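Local coordinates for protein ketosynthase (Streptomyces sp. MSC090213JE08, PDB 6KXD) that belongs to the ishigamide ketosynthase/chain length factor of a highly reducing type II polyketide synthase and probably takes part in building the polyketide chain, at residues B[251-256]-B[280-285]; B[338-343]-B[355-360]. All blocks are in the same frame, centred on the assembly; numbering follows the deposited sequence.

Interaction 1 of 2, residues B[251-256]-B[280-285]; sequences AVLSVE and AGVDAG
L253 and S254 bring their side chains to the same alanine, A280, and a classic beta bulge in strand 250-259 makes this possible. Both residues lie across from V370 of strand 365-373. L253 drops to a psi of -38°, which upsets the usual alternation of the strand, and its CB and that of S254 both leave toward the 280-285 segment. In the thiolase-like fold of this family, the contact joins a strand to the C-terminal end of helix 265-280, the helix packed over that face.

The methyl of A280 rests against both neighbours at once. L253 CB touches A280 CB at 3.6 Å, and S254 OG comes to the same A280 CB at 3.7 Å. For the serine this is mere proximity: its hydroxyl is hydrogen-bonded to the carbonyl oxygen of A276, one turn earlier in the helix, so the hydroxyl is held by the helix, while S254 CB lies 4.0 Å from A280 N. The leucine reaches further. With CG set opposite the carbonyl carbon (chi1 -62°), its CD1 branch runs out past A280, 4.1 Å from A280 CB, toward V282.

G281, at positive phi, ends the helix in a Schellman motif and turns the chain so that V282 faces back to the strand. The touch there is light, L253 CD1 to V282 CG1 at 4.5 Å. Farther along, the chain folds into an Asx turn: D283 OD2 takes the N-H of G285 at 3.1 Å, on its anti side and 32° out of the carboxylate plane.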
loop_
_atom_site.group_PDB
_atom_site.type_symbol
_atom_site.label_atom_id
_atom_site.label_comp_id
_atom_site.label_asym_id
_atom_site.label_seq_id
_atom_site.Cartn_x
_atom_site.Cartn_y
_atom_site.Cartn_z
ATOM N N ALA B 251 -3.207 24.540 4.304
ATOM C CA ALA B 251 -2.276 23.901 5.210
ATOM C C ALA B 251 -2.982 22.685 5.779
ATOM O O ALA B 251 -4.139 22.779 6.112
ATOM C CB ALA B 251 -1.849 24.805 6.317
ATOM N N VAL B 252 -2.266 21.554 5.794
ATOM C CA VAL B 252 -2.761 20.349 6.408
ATOM C C VAL B 252 -2.397 20.385 7.894
ATOM O O VAL B 252 -1.255 20.177 8.268
ATOM C CB VAL B 252 -2.204 19.083 5.731
ATOM C CG1 VAL B 252 -2.754 17.853 6.415
ATOM C CG2 VAL B 252 -2.483 19.044 4.236
ATOM N N LEU B 253 -3.392 20.698 8.734
ATOM C CA LEU B 253 -3.202 20.867 10.149
ATOM C C LEU B 253 -3.196 19.522 10.876
ATOM O O LEU B 253 -2.535 19.348 11.875
ATOM C CB LEU B 253 -4.329 21.762 10.671
ATOM C CG LEU B 253 -4.374 23.167 10.095
ATOM C CD1 LEU B 253 -5.251 24.027 10.979
ATOM C CD2 LEU B 253 -2.990 23.778 9.983
ATOM N N SER B 254 -4.044 18.594 10.455
ATOM C CA SER B 254 -4.061 17.305 11.073
ATOM C C SER B 254 -4.769 16.310 10.145
ATOM O O SER B 254 -5.598 16.665 9.320
ATOM C CB SER B 254 -4.767 17.333 12.385
ATOM O OG SER B 254 -6.113 17.645 12.150
ATOM N N VAL B 255 -4.352 15.070 10.298
ATOM C CA VAL B 255 -5.014 13.927 9.701
ATOM C C VAL B 255 -5.051 12.860 10.775
ATOM O O VAL B 255 -4.026 12.472 11.343
ATOM C CB VAL B 255 -4.284 13.411 8.451
ATOM C CG1 VAL B 255 -4.955 12.159 7.911
ATOM C CG2 VAL B 255 -4.179 14.469 7.394
ATOM N N GLU B 256 -6.267 12.427 11.090
ATOM C CA GLU B 256 -6.458 11.478 12.103
ATOM C C GLU B 256 -7.292 10.340 11.514
ATOM O O GLU B 256 -8.083 10.530 10.578
ATOM C CB GLU B 256 -7.145 12.105 13.327
ATOM C CG GLU B 256 -6.256 13.070 14.096
ATOM C CD GLU B 256 -4.995 12.471 14.723
ATOM O OE1 GLU B 256 -3.920 13.096 14.602
ATOM O OE2 GLU B 256 -5.107 11.395 15.337
ATOM N N ALA B 280 -5.340 19.880 15.415
ATOM C CA ALA B 280 -5.197 21.049 14.600
ATOM C C ALA B 280 -5.193 22.329 15.455
ATOM O O ALA B 280 -4.858 23.407 14.947
ATOM C CB ALA B 280 -6.321 21.075 13.605
ATOM N N GLY B 281 -5.637 22.221 16.706
ATOM C CA GLY B 281 -5.776 23.356 17.633
ATOM C C GLY B 281 -6.939 24.252 17.254
ATOM O O GLY B 281 -6.889 25.471 17.432
ATOM N N VAL B 282 -8.006 23.663 16.724
ATOM C CA VAL B 282 -9.136 24.459 16.378
ATOM C C VAL B 282 -10.378 23.865 17.016
ATOM O O VAL B 282 -10.445 22.705 17.358
ATOM C CB VAL B 282 -9.309 24.664 14.864
ATOM C CG1 VAL B 282 -8.039 25.227 14.251
ATOM C CG2 VAL B 282 -9.751 23.403 14.157
ATOM N N ASP B 283 -11.338 24.762 17.201
ATOM C CA ASP B 283 -12.633 24.452 17.738
ATOM C C ASP B 283 -13.540 24.042 16.582
ATOM O O ASP B 283 -13.397 24.555 15.467
ATOM C CB ASP B 283 -13.184 25.671 18.482
ATOM C CG ASP B 283 -14.350 25.303 19.370
ATOM O OD1 ASP B 283 -14.081 24.820 20.493
ATOM O OD2 ASP B 283 -15.516 25.431 18.896
ATOM N N ALA B 284 -14.533 23.204 16.871
ATOM C CA ALA B 284 -15.429 22.703 15.851
ATOM C C ALA B 284 -16.231 23.839 15.233
ATOM O O ALA B 284 -16.577 23.787 14.069
ATOM C CB ALA B 284 -16.315 21.646 16.429
ATOM N N GLY B 285 -16.582 24.852 16.046
ATOM C CA GLY B 285 -17.257 26.042 15.578
ATOM C C GLY B 285 -16.465 26.807 14.532
ATOM O O GLY B 285 -17.014 27.568 13.816
#

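Interaction 2 of 2, residues B[338-343]-B[355-360]; sequences AAVLAA and ALVCAV
The backbone bond from A342 N to A338 O, 2.8 Å long, spans the helical turn from which V340 reaches across to A355 and V357. No hydrogen bond crosses this contact, which is made by methyl groups alone.

V340 splits its two branches between two strand residues. CG1, set opposite its own backbone N (chi1 170°), presses on A355 CB at 3.5 Å, a tight fit for two carbons. CG2 leans over the next residue on the same face, meeting V357 CG1 at 3.9 Å, and still lies 4.1 Å from A355 CB. The two valines meet at a slant, one methyl of each doing the touching. L356, between the two contacted residues, turns its CB to the other face, where L307 of helix 298-310 meets it.

L373 of strand 365-373 also packs on V340, and the rear of the helix, at A338, A339 and A342, rests on helix 35-44. All three touching residues are buried. A buried helix lying along a sheet, with helix 35-44 behind it, is consistent with the inner helical layer of the alpha-beta-alpha-beta-alpha thiolase fold.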
loop_
_atom_site.group_PDB
_atom_site.type_symbol
_atom_site.label_atom_id
_atom_site.label_comp_id
_atom_site.label_asym_id
_atom_site.label_seq_id
_atom_site.Cartn_x
_atom_site.Cartn_y
_atom_site.Cartn_z
ATOM N N ALA B 338 -10.161 18.322 -2.898
ATOM C CA ALA B 338 -10.264 19.156 -4.107
ATOM C C ALA B 338 -11.540 20.013 -4.113
ATOM O O ALA B 338 -11.469 21.181 -4.531
ATOM C CB ALA B 338 -10.172 18.335 -5.348
ATOM N N ALA B 339 -12.678 19.466 -3.679
ATOM C CA ALA B 339 -13.904 20.237 -3.611
ATOM C C ALA B 339 -13.721 21.421 -2.650
ATOM O O ALA B 339 -14.192 22.517 -2.927
ATOM C CB ALA B 339 -15.067 19.372 -3.236
ATOM N N VAL B 340 -13.058 21.206 -1.515
ATOM C CA VAL B 340 -12.757 22.271 -0.586
ATOM C C VAL B 340 -11.902 23.338 -1.273
ATOM O O VAL B 340 -12.207 24.541 -1.162
ATOM C CB VAL B 340 -12.092 21.777 0.705
ATOM C CG1 VAL B 340 -11.572 22.939 1.521
ATOM C CG2 VAL B 340 -13.024 20.918 1.543
ATOM N N LEU B 341 -10.867 22.916 -2.012
ATOM C CA LEU B 341 -9.991 23.860 -2.631
ATOM C C LEU B 341 -10.732 24.632 -3.738
ATOM O O LEU B 341 -10.499 25.849 -3.898
ATOM C CB LEU B 341 -8.781 23.132 -3.219
ATOM C CG LEU B 341 -7.934 22.365 -2.207
ATOM C CD1 LEU B 341 -6.791 21.621 -2.891
ATOM C CD2 LEU B 341 -7.399 23.290 -1.168
ATOM N N ALA B 342 -11.597 23.929 -4.478
ATOM C CA ALA B 342 -12.416 24.495 -5.529
ATOM C C ALA B 342 -13.384 25.553 -4.969
ATOM O O ALA B 342 -13.555 26.639 -5.575
ATOM C CB ALA B 342 -13.159 23.413 -6.255
ATOM N N ALA B 343 -14.059 25.212 -3.869
ATOM C CA ALA B 343 -14.974 26.103 -3.144
ATOM C C ALA B 343 -14.221 27.338 -2.645
ATOM O O ALA B 343 -14.760 28.478 -2.664
ATOM C CB ALA B 343 -15.579 25.387 -1.978
ATOM N N ALA B 355 -11.284 23.860 7.097
ATOM C CA ALA B 355 -12.069 22.874 6.451
ATOM C C ALA B 355 -11.747 21.500 7.051
ATOM O O ALA B 355 -10.668 21.192 7.467
ATOM C CB ALA B 355 -11.825 22.882 4.965
ATOM N N LEU B 356 -12.765 20.673 7.069
ATOM C CA LEU B 356 -12.701 19.324 7.594
ATOM C C LEU B 356 -13.213 18.390 6.499
ATOM O O LEU B 356 -14.301 18.629 5.941
ATOM C CB LEU B 356 -13.601 19.202 8.821
ATOM C CG LEU B 356 -13.515 17.899 9.601
ATOM C CD1 LEU B 356 -13.815 18.144 11.066
ATOM C CD2 LEU B 356 -14.522 16.899 9.068
ATOM N N VAL B 357 -12.452 17.337 6.221
ATOM C CA VAL B 357 -12.894 16.301 5.279
ATOM C C VAL B 357 -12.894 14.980 6.047
ATOM O O VAL B 357 -12.063 14.754 6.861
ATOM C CB VAL B 357 -12.029 16.238 4.010
ATOM C CG1 VAL B 357 -11.998 17.578 3.322
ATOM C CG2 VAL B 357 -10.637 15.726 4.259
ATOM N N CYS B 358 -13.911 14.163 5.827
ATOM C CA CYS B 358 -14.080 12.984 6.589
ATOM C C CYS B 358 -14.430 11.877 5.587
ATOM O O CYS B 358 -15.189 12.118 4.625
ATOM C CB CYS B 358 -15.237 13.161 7.587
ATOM S SG CYS B 358 -15.466 11.637 8.527
ATOM N N ALA B 359 -13.912 10.677 5.813
ATOM C CA ALA B 359 -14.334 9.536 5.016
ATOM C C ALA B 359 -14.410 8.297 5.891
ATOM O O ALA B 359 -13.727 8.204 6.889
ATOM C CB ALA B 359 -13.403 9.291 3.873
ATOM N N VAL B 360 -15.286 7.386 5.444
ATOM C CA VAL B 360 -15.490 6.063 6.027
ATOM C C VAL B 360 -15.453 5.041 4.902
ATOM O O VAL B 360 -15.868 5.283 3.821
ATOM C CB VAL B 360 -16.820 5.988 6.800
ATOM C CG1 VAL B 360 -16.785 7.006 7.910
ATOM C CG2 VAL B 360 -18.040 6.220 5.907
#

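Strand 365-373 connects the two contacts. It pairs antiparallel with strand 250-259 of interaction 1 along one edge and with strand 354-360 of interaction 2 along the other. Its residues divide accordingly: V370 packs against S254 and A280 on one face, while A369 and L373 meet V357 and V340 on the other. The contacts therefore place helices 265-280 and 332-344 on opposite faces of the same sheet. The centres of interactions 1 and 2 are about 13 Å apart and their nearest atoms about 7 Å apart, without touching. Interaction 2 is the deeper, its centre about 10 Å from the chain's centre against 20 Å for interaction 1.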